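Local atomic coordinates of membrane-anchored mycosin mycp1 (Mycobacterium thermoresistibile, PDB entry 4HVL), a protein that probably cleaves proteins as a membrane-anchored, subtilisin-like serine endopeptidase and is an essential component of the type VII (ESX-1) secretion system. Residues P44-Y49 with A280-N285; L52-K57 with D362-L367; P80-G85 with R127-R132; R160-A165 with T194-A199; N208-A213 with L332-V337. One frame throughout, in Å; residues are numbered along the deposited sequence.

Contact 1 (P44-Y49 with A280-N285); sequences PWASDY and AAPAEN. With ACT (acetate ion), chain L.
Trp45 and Ala46, in the first turn of helix 45-50, close over Pro282, the last residue of strand 277-282, which is an outermost strand in the parallel sheet of the subtilisin fold. This apolar side is the tight one. CB of Pro282 lies 3.5 Å from CH2 of Trp45, on the six-membered ring, and 3.7 Å from CB of Ala46, so the buried pyrrolidine sits in the notch between indole and methyl and meets the indole at a slant. A proline suits the end of the strand, since it brings an apolar ring and no N-H. Alanine suits the place beneath it because Tyr317 of helix 311-328 packs on both Ala46 and Pro282.

The indole nitrogen ties the helix to the chain just beyond the strand. With chi1 at 75°, CG of Trp45 stands between the backbone N and the carbonyl carbon, and the ring swings NE1 toward residues 284 and 285. NE1 donates to Glu284 O at 2.9 Å (N-H...O angle 146°), with the oxygen almost exactly in the indole plane. The same N-H makes a weak second bond to Asn285 O at 3.2 Å. Glu284 turns its carboxylate elsewhere, to the hydroxyl of Ser268.

Beyond the indole the contact loosens toward solvent. Asn285 is exposed and has positive phi, a conformation that asparagine tolerates better than most residues. Its CB is still 3.9 Å from NE1 of Trp45, but its amide points outward to an acetate, probably from the crystallisation liquor: ND2 makes a weak, nearly straight bond of 3.3 Å to acetate OXT.

Contact 2 (L52-K57 with D362-L367); sequences LTEAHK and DPVAAL
Ala55 faces Val364 where the short helix 52-55 packs against helix 363-368, the last helix of the modelled chain of this subtilisin-like protein, in a small helix-helix contact with no hydrogen bond across it. The two backbones come close, 5.1 Å between the CA atoms of Ala55 and Val364, and alanine's size permits this. Its CB sits among three apolar groups: 3.9 Å from CD1 of Leu367, 4.1 Å from CB of Pro363, and a little farther from CG2 of Val364. The same CD1 of Leu367 also rests 3.7 Å from the carbonyl oxygen of Ala55.

Val364 works mainly through one branch. With chi1 at 170°, CG1 is anti to the backbone N, which leaves CG2 beside that N and directed at the aliphatic stem of Glu54; the closest approach is 3.7 Å, from CG2 of Val364 to CG of Glu54. Glutamate suits this rim position because its methylenes lie on the valine while the carboxylate, turned aside by a bend at chi2, pairs with Lys57 in a salt bridge from NZ to OE2 of 2.8 Å.

Farther out, helix 311-328 backs the contact, with Leu321 against Pro363 and Leu324 against Leu367. Pro363 fits the first turn of its helix, where the backbone nitrogen needs no acceptor from a preceding turn. Just before it stands Asp362, the N-cap, whose carboxylate also forms a salt bridge with Arg51 in the link between helices 45-50 and 52-55. The capping bond runs from Ala365 N to OD1 of Asp362, 3.3 Å long and nearly straight at 169°, and it meets the oxygen from above the carboxylate plane.

Contact 3 (P80-G85 with R127-R132); sequences PAEPGG and RILSLR
The carboxylate of Glu82 meets the guanidinium of Arg127 at its edge, with the two planes 67° apart. NH2 of Arg127 approaches OE1 of Glu82 from above the carboxylate plane in a 2.8 Å salt bridge; the bend of the arginine chain at chi3 folds its end back toward the glutamate. OE2 of Glu82 takes a hydrogen bond from a water that also donates to Pro80 O and accepts from Ile128 N.

Beside them, strands 82-86 and 127-132 run parallel at one margin of the central sheet. Glu82 N donates to Ile128 O (2.8 Å), and Ser130 N donates almost straight to Glu82 O (2.9 Å). Gly84 N bonds weakly to Ser130 O, after which the pairing slips by one residue and Arg132 N reaches Gly85 O (2.9 Å). Glycine suits position 84, where Ser130 O and Leu131 leave no room for a side chain; Gly85 has positive phi. On the face that carries Ile128 and Ser130, CB of Ala81 touches CG2 of Ile128 at 3.7 Å.

Main-chain bonds thus hold the edge strand to its neighbour, and the ion pair probably balances charge at its more exposed end. Gly84 O also accepts a weak bond from His168, a zinc ligand, which is consistent with a part in positioning that histidine.

Contact 4 (R160-A165 with T194-A199); sequences RSLARA and TGVGAA
Val196 leans on Leu162 and Ala163 through its two methyls. Its CB is only the branch point; chi1 of 177° sets CG1 anti to the backbone N and leaves CG2 beside it. CG2 touches CB of Ala163 at 3.9 Å, while CG1 is turned toward Leu162 and makes a looser contact, 4.4 Å to its CD2. A beta-branched residue suits the place, because two short arms can reach two neighbours on successive positions of the facing helix.

Such short arms suffice because the helices lie close, their axes 8.2 Å apart at the nearest and inclined by only 16°. They are neighbouring helices of the alpha/beta subtilisin fold. Helix 154-171 leads into strand 176-179, and helix 194-206 carries the chain on from that strand to the parallel, adjacent strand 210-214 in a beta-alpha-beta crossover.

Alanine is what permits this spacing. CB of Ala163 points toward the other helix and rests on its main chain, 3.5 Å from Gly195 O and 3.7 Å from Val196 N; Pro13, near the start of the chain, packs on the same residue. The side of helix 154-171 turned away from helix 194-206 holds that N-terminal part too, for Arg160 forms a salt bridge with Asp20 and Arg164 donates to Glu16 O and Gly18 O. Leu162, beside the valine, also packs on His133, which binds a zinc ion with Thr134 and Glu181. One turn on from Gly195, the methyl of Ala199 lies against the backbone of the facing helix, its CB 3.3 Å from Ala163 O.

Contact 5 (N208-A213 with L332-V337); sequences NAVVIA and LTPAQV
Val210 and Pro334 pack at a slant where strand 210-214 meets the start of helix 334-343. With chi1 at 163°, CG2 of Val210 lies beside the backbone N and does the touching: it is 3.8 Å from CB of Pro334 and 3.9 Å from CB of Val337, one turn further along the helix. Two valines and a proline suit this buried spot, being compact and apolar.

Asn208 comes to the proline differently, across it at about a right angle, with OD1 3.4 Å from the ring's CD. Its left-handed backbone conformation, which asparagine readily accepts, turns the chain into the strand. Between these side chains the proline ring covers Ala209 O, 3.6 Å from CB of Pro334, a buried carbonyl without a hydrogen-bonding partner in the model.

Proline fits the first turn of the helix because it has no N-H to satisfy. Ahead of it Thr333 and Gln336 form a capping box: Thr333 N gives OE1 of Gln336 a bond of 2.9 Å, and Gln336 N returns one to OG1 of Thr333.

Helix 311-328 lies alongside, its Arg326 donating to both Asn208 O and Leu332 O and its Ile325 packing on Val337, while strand 210-214 runs between strands 176-179 and 256-261.

Contacts 1, 3 and 5 all reach the seven-stranded parallel sheet: contact 3 at one outermost strand, contact 1 at the other, about 24 Å away between centres, and contact 5 on a strand between them. Contacts 1 and 2 touch through consecutive helices, 45-50 and 52-55, and their segments alternate along the chain; contact 2 brings 52-57 to the last modelled helix. Contacts 3 and 4 follow in series within that span and touch where Leu131 packs on Ala165 O. Helix 194-206 of contact 4 runs on into strand 210-214 of contact 5. Together they join the sheet, its flanking helices and the last modelled helix of the subtilisin-like protease.

Contact 1 (P44-Y49 with A280-N285)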
# COMPACT_ATOMS: atom_id res chain seq x y z
N PRO A 44 -12.42 -4.23 15.77
CA PRO A 44 -12.76 -3.33 14.65
C PRO A 44 -13.58 -4.06 13.59
O PRO A 44 -13.47 -5.29 13.46
CB PRO A 44 -11.41 -2.90 14.09
CG PRO A 44 -10.39 -3.30 15.10
CD PRO A 44 -10.96 -4.41 15.91
N TRP A 45 -14.42 -3.34 12.84
CA TRP A 45 -15.32 -4.01 11.89
C TRP A 45 -14.50 -4.81 10.86
O TRP A 45 -14.93 -5.88 10.43
CB TRP A 45 -16.24 -3.00 11.18
CG TRP A 45 -15.59 -2.18 10.11
CD1 TRP A 45 -15.04 -0.94 10.25
CD2 TRP A 45 -15.44 -2.52 8.72
NE1 TRP A 45 -14.55 -0.50 9.05
CE2 TRP A 45 -14.79 -1.44 8.09
CE3 TRP A 45 -15.80 -3.64 7.94
CZ2 TRP A 45 -14.48 -1.43 6.72
CZ3 TRP A 45 -15.47 -3.63 6.58
CH2 TRP A 45 -14.83 -2.54 5.99
N ALA A 46 -13.32 -4.31 10.51
CA ALA A 46 -12.49 -4.97 9.52
C ALA A 46 -11.94 -6.31 9.98
O ALA A 46 -11.82 -7.25 9.19
CB ALA A 46 -11.35 -4.05 9.10
N SER A 47 -11.61 -6.40 11.27
CA SER A 47 -11.15 -7.64 11.87
C SER A 47 -12.27 -8.69 11.88
O SER A 47 -12.04 -9.85 11.55
CB SER A 47 -10.67 -7.39 13.30
OG SER A 47 -9.62 -6.42 13.29
N ASP A 48 -13.48 -8.28 12.25
CA ASP A 48 -14.63 -9.17 12.21
C ASP A 48 -14.95 -9.60 10.78
O ASP A 48 -15.17 -10.78 10.51
CB ASP A 48 -15.84 -8.52 12.87
CG ASP A 48 -15.88 -8.72 14.38
OD1 ASP A 48 -15.03 -9.47 14.91
OD2 ASP A 48 -16.76 -8.13 15.03
N TYR A 49 -14.97 -8.65 9.85
CA TYR A 49 -15.27 -8.91 8.45
C TYR A 49 -14.30 -9.91 7.79
O TYR A 49 -14.71 -10.77 7.03
CB TYR A 49 -15.24 -7.59 7.70
CG TYR A 49 -15.80 -7.61 6.31
CD1 TYR A 49 -17.16 -7.40 6.08
CD2 TYR A 49 -14.97 -7.81 5.21
CE1 TYR A 49 -17.68 -7.40 4.79
CE2 TYR A 49 -15.48 -7.81 3.92
CZ TYR A 49 -16.82 -7.60 3.71
OH TYR A 49 -17.29 -7.60 2.42
N ALA A 280 -9.56 -6.32 -3.35
CA ALA A 280 -9.94 -5.26 -2.44
C ALA A 280 -9.96 -5.71 -0.99
O ALA A 280 -9.93 -6.91 -0.68
CB ALA A 280 -11.30 -4.70 -2.82
N ALA A 281 -10.01 -4.72 -0.10
CA ALA A 281 -10.00 -4.95 1.32
C ALA A 281 -10.50 -3.69 2.08
O ALA A 281 -10.68 -2.63 1.46
CB ALA A 281 -8.60 -5.36 1.76
N PRO A 282 -10.79 -3.80 3.39
CA PRO A 282 -11.35 -2.67 4.11
C PRO A 282 -10.45 -1.43 4.05
O PRO A 282 -9.23 -1.53 4.21
CB PRO A 282 -11.45 -3.19 5.53
CG PRO A 282 -11.73 -4.64 5.33
CD PRO A 282 -10.77 -5.00 4.24
N ALA A 283 -11.08 -0.28 3.83
CA ALA A 283 -10.36 0.98 3.60
C ALA A 283 -11.04 2.20 4.25
O ALA A 283 -10.57 3.32 4.06
CB ALA A 283 -10.24 1.20 2.10
N GLU A 284 -12.11 1.98 5.02
CA GLU A 284 -12.87 3.06 5.64
C GLU A 284 -13.09 2.76 7.13
O GLU A 284 -13.14 1.59 7.54
CB GLU A 284 -14.25 3.21 4.97
CG GLU A 284 -14.24 3.48 3.48
CD GLU A 284 -15.64 3.40 2.86
OE1 GLU A 284 -16.64 3.68 3.56
OE2 GLU A 284 -15.74 3.02 1.69
N ASN A 285 -13.22 3.82 7.93
CA ASN A 285 -13.59 3.69 9.36
C ASN A 285 -12.67 2.69 10.05
O ASN A 285 -13.11 1.77 10.77
CB ASN A 285 -15.07 3.30 9.49
CG ASN A 285 -16.01 4.37 8.93
OD1 ASN A 285 -16.70 4.15 7.94
ND2 ASN A 285 -16.05 5.52 9.58
C ACT L . -14.89 4.99 13.38
O ACT L . -14.50 4.07 14.16
OXT ACT L . -14.23 5.40 12.38
CH3 ACT L . -16.22 5.62 13.68

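Contact 2 (L52-K57 with D362-L367)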
# COMPACT_ATOMS: atom_id res chain seq x y z
N LEU A 52 -10.20 -12.37 11.27
CA LEU A 52 -8.78 -12.44 11.65
C LEU A 52 -8.53 -13.43 12.78
O LEU A 52 -7.56 -14.20 12.75
CB LEU A 52 -8.24 -11.05 12.02
CG LEU A 52 -8.14 -10.00 10.89
CD1 LEU A 52 -7.39 -8.77 11.38
CD2 LEU A 52 -7.47 -10.55 9.64
N THR A 53 -9.42 -13.42 13.77
CA THR A 53 -9.39 -14.37 14.87
C THR A 53 -9.30 -15.81 14.36
O THR A 53 -8.47 -16.58 14.81
CB THR A 53 -10.65 -14.21 15.76
OG1 THR A 53 -10.71 -12.88 16.28
CG2 THR A 53 -10.60 -15.15 16.90
N GLU A 54 -10.16 -16.17 13.42
CA GLU A 54 -10.13 -17.52 12.85
C GLU A 54 -8.84 -17.74 12.04
O GLU A 54 -8.18 -18.78 12.17
CB GLU A 54 -11.35 -17.73 11.97
CG GLU A 54 -11.54 -19.14 11.43
CD GLU A 54 -11.83 -20.17 12.51
OE1 GLU A 54 -12.18 -19.78 13.64
OE2 GLU A 54 -11.70 -21.39 12.22
N ALA A 55 -8.48 -16.76 11.22
CA ALA A 55 -7.31 -16.90 10.38
C ALA A 55 -6.06 -17.22 11.21
O ALA A 55 -5.22 -18.01 10.77
CB ALA A 55 -7.08 -15.65 9.53
N HIS A 56 -5.96 -16.61 12.39
CA HIS A 56 -4.81 -16.83 13.28
C HIS A 56 -4.69 -18.22 13.88
O HIS A 56 -3.67 -18.53 14.48
CB HIS A 56 -4.77 -15.81 14.42
CG HIS A 56 -4.45 -14.42 13.96
ND1 HIS A 56 -4.79 -13.30 14.69
CD2 HIS A 56 -3.84 -13.96 12.84
CE1 HIS A 56 -4.42 -12.21 14.04
NE2 HIS A 56 -3.85 -12.59 12.90
N LYS A 57 -5.73 -19.06 13.76
CA LYS A 57 -5.57 -20.47 14.09
C LYS A 57 -4.60 -21.13 13.09
O LYS A 57 -3.97 -22.14 13.40
CB LYS A 57 -6.92 -21.21 14.10
CG LYS A 57 -7.96 -20.62 15.06
CD LYS A 57 -9.07 -21.60 15.46
CE LYS A 57 -9.55 -22.45 14.29
NZ LYS A 57 -10.95 -22.96 14.45
N ASP A 362 -10.40 -12.94 1.32
CA ASP A 362 -11.01 -13.85 2.27
C ASP A 362 -9.89 -14.67 2.92
O ASP A 362 -9.50 -15.73 2.43
CB ASP A 362 -12.06 -14.71 1.54
CG ASP A 362 -12.82 -15.62 2.45
OD1 ASP A 362 -12.40 -15.86 3.61
OD2 ASP A 362 -13.85 -16.14 1.97
N PRO A 363 -9.32 -14.15 4.01
CA PRO A 363 -8.17 -14.77 4.65
C PRO A 363 -8.31 -16.25 5.00
O PRO A 363 -7.36 -17.02 4.81
CB PRO A 363 -8.00 -13.93 5.92
CG PRO A 363 -8.41 -12.59 5.48
CD PRO A 363 -9.65 -12.86 4.64
N VAL A 364 -9.48 -16.65 5.53
CA VAL A 364 -9.65 -18.04 5.95
C VAL A 364 -9.71 -18.94 4.73
O VAL A 364 -9.08 -19.99 4.72
CB VAL A 364 -10.91 -18.24 6.81
CG1 VAL A 364 -11.20 -19.73 7.01
CG2 VAL A 364 -10.74 -17.55 8.15
N ALA A 365 -10.46 -18.52 3.71
CA ALA A 365 -10.47 -19.25 2.46
C ALA A 365 -9.06 -19.33 1.87
O ALA A 365 -8.63 -20.40 1.42
CB ALA A 365 -11.45 -18.63 1.47
N ALA A 366 -8.32 -18.22 1.89
CA ALA A 366 -6.97 -18.22 1.31
C ALA A 366 -6.07 -19.22 2.03
O ALA A 366 -5.33 -19.94 1.40
CB ALA A 366 -6.36 -16.83 1.36
N LEU A 367 -6.16 -19.25 3.36
CA LEU A 367 -5.37 -20.15 4.19
C LEU A 367 -5.83 -21.60 4.19
O LEU A 367 -5.01 -22.49 4.46
CB LEU A 367 -5.31 -19.63 5.63
CG LEU A 367 -4.51 -18.34 5.79
CD1 LEU A 367 -4.79 -17.68 7.12
CD2 LEU A 367 -3.02 -18.59 5.62

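Contact 3 (P80-G85 with R127-R132)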
# COMPACT_ATOMS: atom_id res chain seq x y z
N PRO A 80 6.69 -2.99 16.44
CA PRO A 80 8.14 -2.99 16.66
C PRO A 80 8.94 -2.89 15.37
O PRO A 80 9.73 -3.78 15.04
CB PRO A 80 8.38 -4.33 17.37
CG PRO A 80 7.33 -5.22 16.81
CD PRO A 80 6.12 -4.33 16.67
N ALA A 81 8.75 -1.81 14.64
CA ALA A 81 9.38 -1.63 13.34
C ALA A 81 10.89 -1.45 13.42
O ALA A 81 11.41 -0.98 14.42
CB ALA A 81 8.76 -0.45 12.62
N GLU A 82 11.56 -1.82 12.33
CA GLU A 82 13.01 -1.71 12.21
C GLU A 82 13.34 -0.75 11.06
O GLU A 82 12.54 -0.61 10.12
CB GLU A 82 13.62 -3.09 12.00
CG GLU A 82 13.46 -4.00 13.22
CD GLU A 82 13.81 -5.46 12.93
OE1 GLU A 82 14.99 -5.74 12.68
OE2 GLU A 82 12.90 -6.33 12.93
N PRO A 83 14.49 -0.05 11.16
CA PRO A 83 14.86 0.91 10.14
C PRO A 83 14.97 0.28 8.74
O PRO A 83 15.66 -0.72 8.55
CB PRO A 83 16.24 1.45 10.60
CG PRO A 83 16.55 0.81 11.93
CD PRO A 83 15.41 -0.09 12.32
N GLY A 84 14.26 0.84 7.77
CA GLY A 84 14.38 0.39 6.38
C GLY A 84 14.91 1.47 5.45
O GLY A 84 15.06 1.23 4.26
N GLY A 85 15.19 2.65 5.98
CA GLY A 85 15.66 3.77 5.17
C GLY A 85 14.65 4.89 4.96
O GLY A 85 13.43 4.72 5.12
N ARG A 127 7.99 -9.55 11.23
CA ARG A 127 8.84 -8.37 11.37
C ARG A 127 8.35 -7.27 10.42
O ARG A 127 7.74 -7.57 9.39
CB ARG A 127 10.30 -8.69 11.06
CG ARG A 127 11.02 -9.41 12.19
CD ARG A 127 12.37 -9.96 11.75
NE ARG A 127 13.42 -8.93 11.67
CZ ARG A 127 14.08 -8.55 10.57
NH1 ARG A 127 13.82 -9.09 9.37
NH2 ARG A 127 15.02 -7.62 10.65
N ILE A 128 8.64 -6.02 10.77
CA ILE A 128 8.27 -4.85 9.98
C ILE A 128 9.53 -4.02 9.71
O ILE A 128 10.21 -3.61 10.66
CB ILE A 128 7.33 -3.94 10.81
CG1 ILE A 128 6.03 -4.65 11.14
CG2 ILE A 128 7.06 -2.62 10.10
CD1 ILE A 128 5.52 -4.28 12.52
N LEU A 129 9.83 -3.79 8.44
CA LEU A 129 10.87 -2.84 8.04
C LEU A 129 10.18 -1.58 7.52
O LEU A 129 9.29 -1.69 6.66
CB LEU A 129 11.75 -3.43 6.96
CG LEU A 129 12.35 -4.78 7.33
CD1 LEU A 129 13.20 -5.31 6.19
CD2 LEU A 129 13.17 -4.68 8.62
N SER A 130 10.56 -0.42 8.04
CA SER A 130 9.93 0.86 7.66
C SER A 130 10.81 1.70 6.71
O SER A 130 11.92 2.10 7.06
CB SER A 130 9.59 1.70 8.90
OG SER A 130 9.02 2.97 8.54
N LEU A 131 10.29 1.95 5.53
CA LEU A 131 10.93 2.83 4.55
C LEU A 131 10.04 4.04 4.39
O LEU A 131 8.85 3.90 4.04
CB LEU A 131 11.07 2.15 3.20
CG LEU A 131 11.98 0.93 3.09
CD1 LEU A 131 11.26 -0.35 3.53
CD2 LEU A 131 12.45 0.79 1.65
N ARG A 132 10.58 5.23 4.67
CA ARG A 132 9.83 6.45 4.46
C ARG A 132 10.08 6.93 3.03
O ARG A 132 11.20 7.28 2.66
CB ARG A 132 10.14 7.54 5.49
CG ARG A 132 9.46 8.85 5.13
CD ARG A 132 9.31 9.81 6.28
NE ARG A 132 10.60 10.36 6.68
CZ ARG A 132 10.74 11.35 7.55
NH1 ARG A 132 9.68 11.91 8.11
NH2 ARG A 132 11.96 11.77 7.88
O HOH W 1 9.99 -5.98 13.43

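Contact 4 (R160-A165 with T194-A199)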
# COMPACT_ATOMS: atom_id res chain seq x y z
N ARG A 160 11.05 8.32 -9.21
CA ARG A 160 12.46 7.95 -9.19
C ARG A 160 12.91 7.47 -7.80
O ARG A 160 13.60 6.45 -7.69
CB ARG A 160 13.33 9.08 -9.74
CG ARG A 160 13.23 9.23 -11.26
CD ARG A 160 14.33 10.14 -11.78
NE ARG A 160 14.11 11.49 -11.30
CZ ARG A 160 13.35 12.40 -11.91
NH1 ARG A 160 12.76 12.11 -13.06
NH2 ARG A 160 13.20 13.61 -11.38
N SER A 161 12.54 8.18 -6.73
CA SER A 161 12.91 7.73 -5.35
C SER A 161 12.20 6.42 -4.94
O SER A 161 12.75 5.59 -4.20
CB SER A 161 12.66 8.84 -4.32
OG SER A 161 11.29 9.05 -4.11
N LEU A 162 10.98 6.23 -5.43
CA LEU A 162 10.26 5.01 -5.22
C LEU A 162 10.96 3.80 -5.84
O LEU A 162 11.03 2.74 -5.23
CB LEU A 162 8.85 5.11 -5.82
CG LEU A 162 8.05 3.84 -5.59
CD1 LEU A 162 7.78 3.65 -4.10
CD2 LEU A 162 6.76 3.88 -6.39
N ALA A 163 11.46 3.96 -7.06
CA ALA A 163 12.12 2.86 -7.73
C ALA A 163 13.31 2.41 -6.89
O ALA A 163 13.49 1.22 -6.67
CB ALA A 163 12.57 3.26 -9.12
N ARG A 164 14.10 3.35 -6.38
CA ARG A 164 15.22 2.98 -5.50
C ARG A 164 14.75 2.34 -4.19
O ARG A 164 15.39 1.42 -3.65
CB ARG A 164 16.10 4.21 -5.20
CG ARG A 164 16.86 4.74 -6.41
CD ARG A 164 17.85 5.84 -6.06
NE ARG A 164 17.20 7.15 -5.92
CZ ARG A 164 16.89 7.77 -4.77
NH1 ARG A 164 17.14 7.22 -3.59
NH2 ARG A 164 16.30 8.95 -4.82
N ALA A 165 13.64 2.84 -3.64
CA ALA A 165 13.12 2.29 -2.40
C ALA A 165 12.69 0.83 -2.56
O ALA A 165 12.82 0.03 -1.62
CB ALA A 165 11.95 3.14 -1.88
N THR A 194 10.49 3.81 -16.17
CA THR A 194 11.14 2.54 -16.52
C THR A 194 11.82 1.89 -15.31
O THR A 194 11.72 0.67 -15.09
CB THR A 194 12.14 2.83 -17.68
OG1 THR A 194 11.37 3.12 -18.86
CG2 THR A 194 13.03 1.67 -18.00
N GLY A 195 12.46 2.71 -14.49
CA GLY A 195 13.08 2.26 -13.26
C GLY A 195 12.13 1.64 -12.27
O GLY A 195 12.53 0.71 -11.56
N VAL A 196 10.88 2.12 -12.20
CA VAL A 196 9.93 1.56 -11.25
C VAL A 196 9.60 0.13 -11.66
O VAL A 196 9.61 -0.78 -10.83
CB VAL A 196 8.66 2.42 -11.08
CG1 VAL A 196 7.65 1.74 -10.13
CG2 VAL A 196 9.02 3.81 -10.57
N GLY A 197 9.32 -0.05 -12.94
CA GLY A 197 9.04 -1.36 -13.50
C GLY A 197 10.20 -2.31 -13.30
O GLY A 197 9.99 -3.45 -12.93
N ALA A 198 11.41 -1.83 -13.51
CA ALA A 198 12.59 -2.67 -13.34
C ALA A 198 12.75 -3.05 -11.87
O ALA A 198 13.13 -4.20 -11.57
CB ALA A 198 13.83 -1.97 -13.86
N ALA A 199 12.46 -2.12 -10.96
CA ALA A 199 12.59 -2.39 -9.53
C ALA A 199 11.56 -3.41 -9.08
O ALA A 199 11.89 -4.31 -8.32
CB ALA A 199 12.45 -1.11 -8.73

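Contact 5 (N208-A213 with L332-V337)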
# COMPACT_ATOMS: atom_id res chain seq x y z
N ASN A 208 12.52 -12.80 -4.75
CA ASN A 208 11.48 -13.67 -4.16
C ASN A 208 10.48 -12.94 -3.24
O ASN A 208 10.05 -13.49 -2.21
CB ASN A 208 12.14 -14.85 -3.41
CG ASN A 208 11.13 -15.83 -2.83
OD1 ASN A 208 10.21 -16.26 -3.52
ND2 ASN A 208 11.30 -16.20 -1.53
N ALA A 209 10.13 -11.70 -3.59
CA ALA A 209 9.23 -10.91 -2.76
C ALA A 209 7.88 -10.70 -3.41
O ALA A 209 7.77 -10.52 -4.63
CB ALA A 209 9.84 -9.56 -2.41
N VAL A 210 6.86 -10.74 -2.59
CA VAL A 210 5.50 -10.45 -3.02
C VAL A 210 5.37 -8.96 -2.90
O VAL A 210 5.71 -8.42 -1.85
CB VAL A 210 4.48 -11.09 -2.08
CG1 VAL A 210 3.10 -10.45 -2.28
CG2 VAL A 210 4.43 -12.59 -2.30
N VAL A 211 4.91 -8.29 -3.96
CA VAL A 211 4.70 -6.84 -3.90
C VAL A 211 3.23 -6.49 -3.96
O VAL A 211 2.56 -6.88 -4.88
CB VAL A 211 5.45 -6.09 -5.03
CG1 VAL A 211 5.28 -4.59 -4.85
CG2 VAL A 211 6.93 -6.44 -5.01
N ILE A 212 2.75 -5.74 -2.98
CA ILE A 212 1.35 -5.32 -2.90
C ILE A 212 1.31 -3.79 -3.03
O ILE A 212 2.10 -3.09 -2.40
CB ILE A 212 0.73 -5.71 -1.56
CG1 ILE A 212 0.89 -7.21 -1.25
CG2 ILE A 212 -0.73 -5.32 -1.52
CD1 ILE A 212 0.29 -8.19 -2.26
N ALA A 213 0.41 -3.27 -3.86
CA ALA A 213 0.29 -1.83 -4.06
C ALA A 213 -1.13 -1.32 -3.78
O ALA A 213 -2.12 -1.97 -4.11
CB ALA A 213 0.70 -1.44 -5.47
N LEU A 332 5.52 -21.56 -1.66
CA LEU A 332 4.84 -20.80 -2.71
C LEU A 332 5.70 -19.67 -3.27
O LEU A 332 6.35 -18.95 -2.51
CB LEU A 332 3.50 -20.24 -2.21
CG LEU A 332 2.44 -21.29 -1.88
CD1 LEU A 332 1.13 -20.58 -1.68
CD2 LEU A 332 2.27 -22.38 -2.96
N THR A 333 5.72 -19.54 -4.59
CA THR A 333 6.37 -18.39 -5.24
C THR A 333 5.49 -17.14 -5.03
O THR A 333 4.33 -17.25 -4.65
CB THR A 333 6.56 -18.62 -6.75
OG1 THR A 333 5.28 -18.74 -7.38
CG2 THR A 333 7.35 -19.88 -7.01
N PRO A 334 6.03 -15.96 -5.29
CA PRO A 334 5.17 -14.78 -5.18
C PRO A 334 3.96 -14.83 -6.14
O PRO A 334 2.86 -14.41 -5.76
CB PRO A 334 6.11 -13.64 -5.54
CG PRO A 334 7.45 -14.16 -5.15
CD PRO A 334 7.45 -15.60 -5.44
N ALA A 335 4.14 -15.35 -7.35
CA ALA A 335 2.99 -15.49 -8.28
C ALA A 335 1.89 -16.36 -7.66
O ALA A 335 0.72 -16.05 -7.76
CB ALA A 335 3.41 -16.06 -9.63
N GLN A 336 2.29 -17.46 -7.04
CA GLN A 336 1.33 -18.38 -6.45
C GLN A 336 0.67 -17.76 -5.21
O GLN A 336 -0.50 -18.02 -4.95
CB GLN A 336 2.00 -19.71 -6.10
CG GLN A 336 2.42 -20.54 -7.30
CD GLN A 336 3.33 -21.70 -6.91
OE1 GLN A 336 4.26 -21.55 -6.11
NE2 GLN A 336 3.04 -22.86 -7.45
N VAL A 337 1.40 -16.94 -4.45
CA VAL A 337 0.79 -16.29 -3.29
C VAL A 337 -0.35 -15.39 -3.74
O VAL A 337 -1.48 -15.51 -3.27
CB VAL A 337 1.82 -15.48 -2.47
CG1 VAL A 337 1.12 -14.71 -1.34
CG2 VAL A 337 2.88 -16.40 -1.87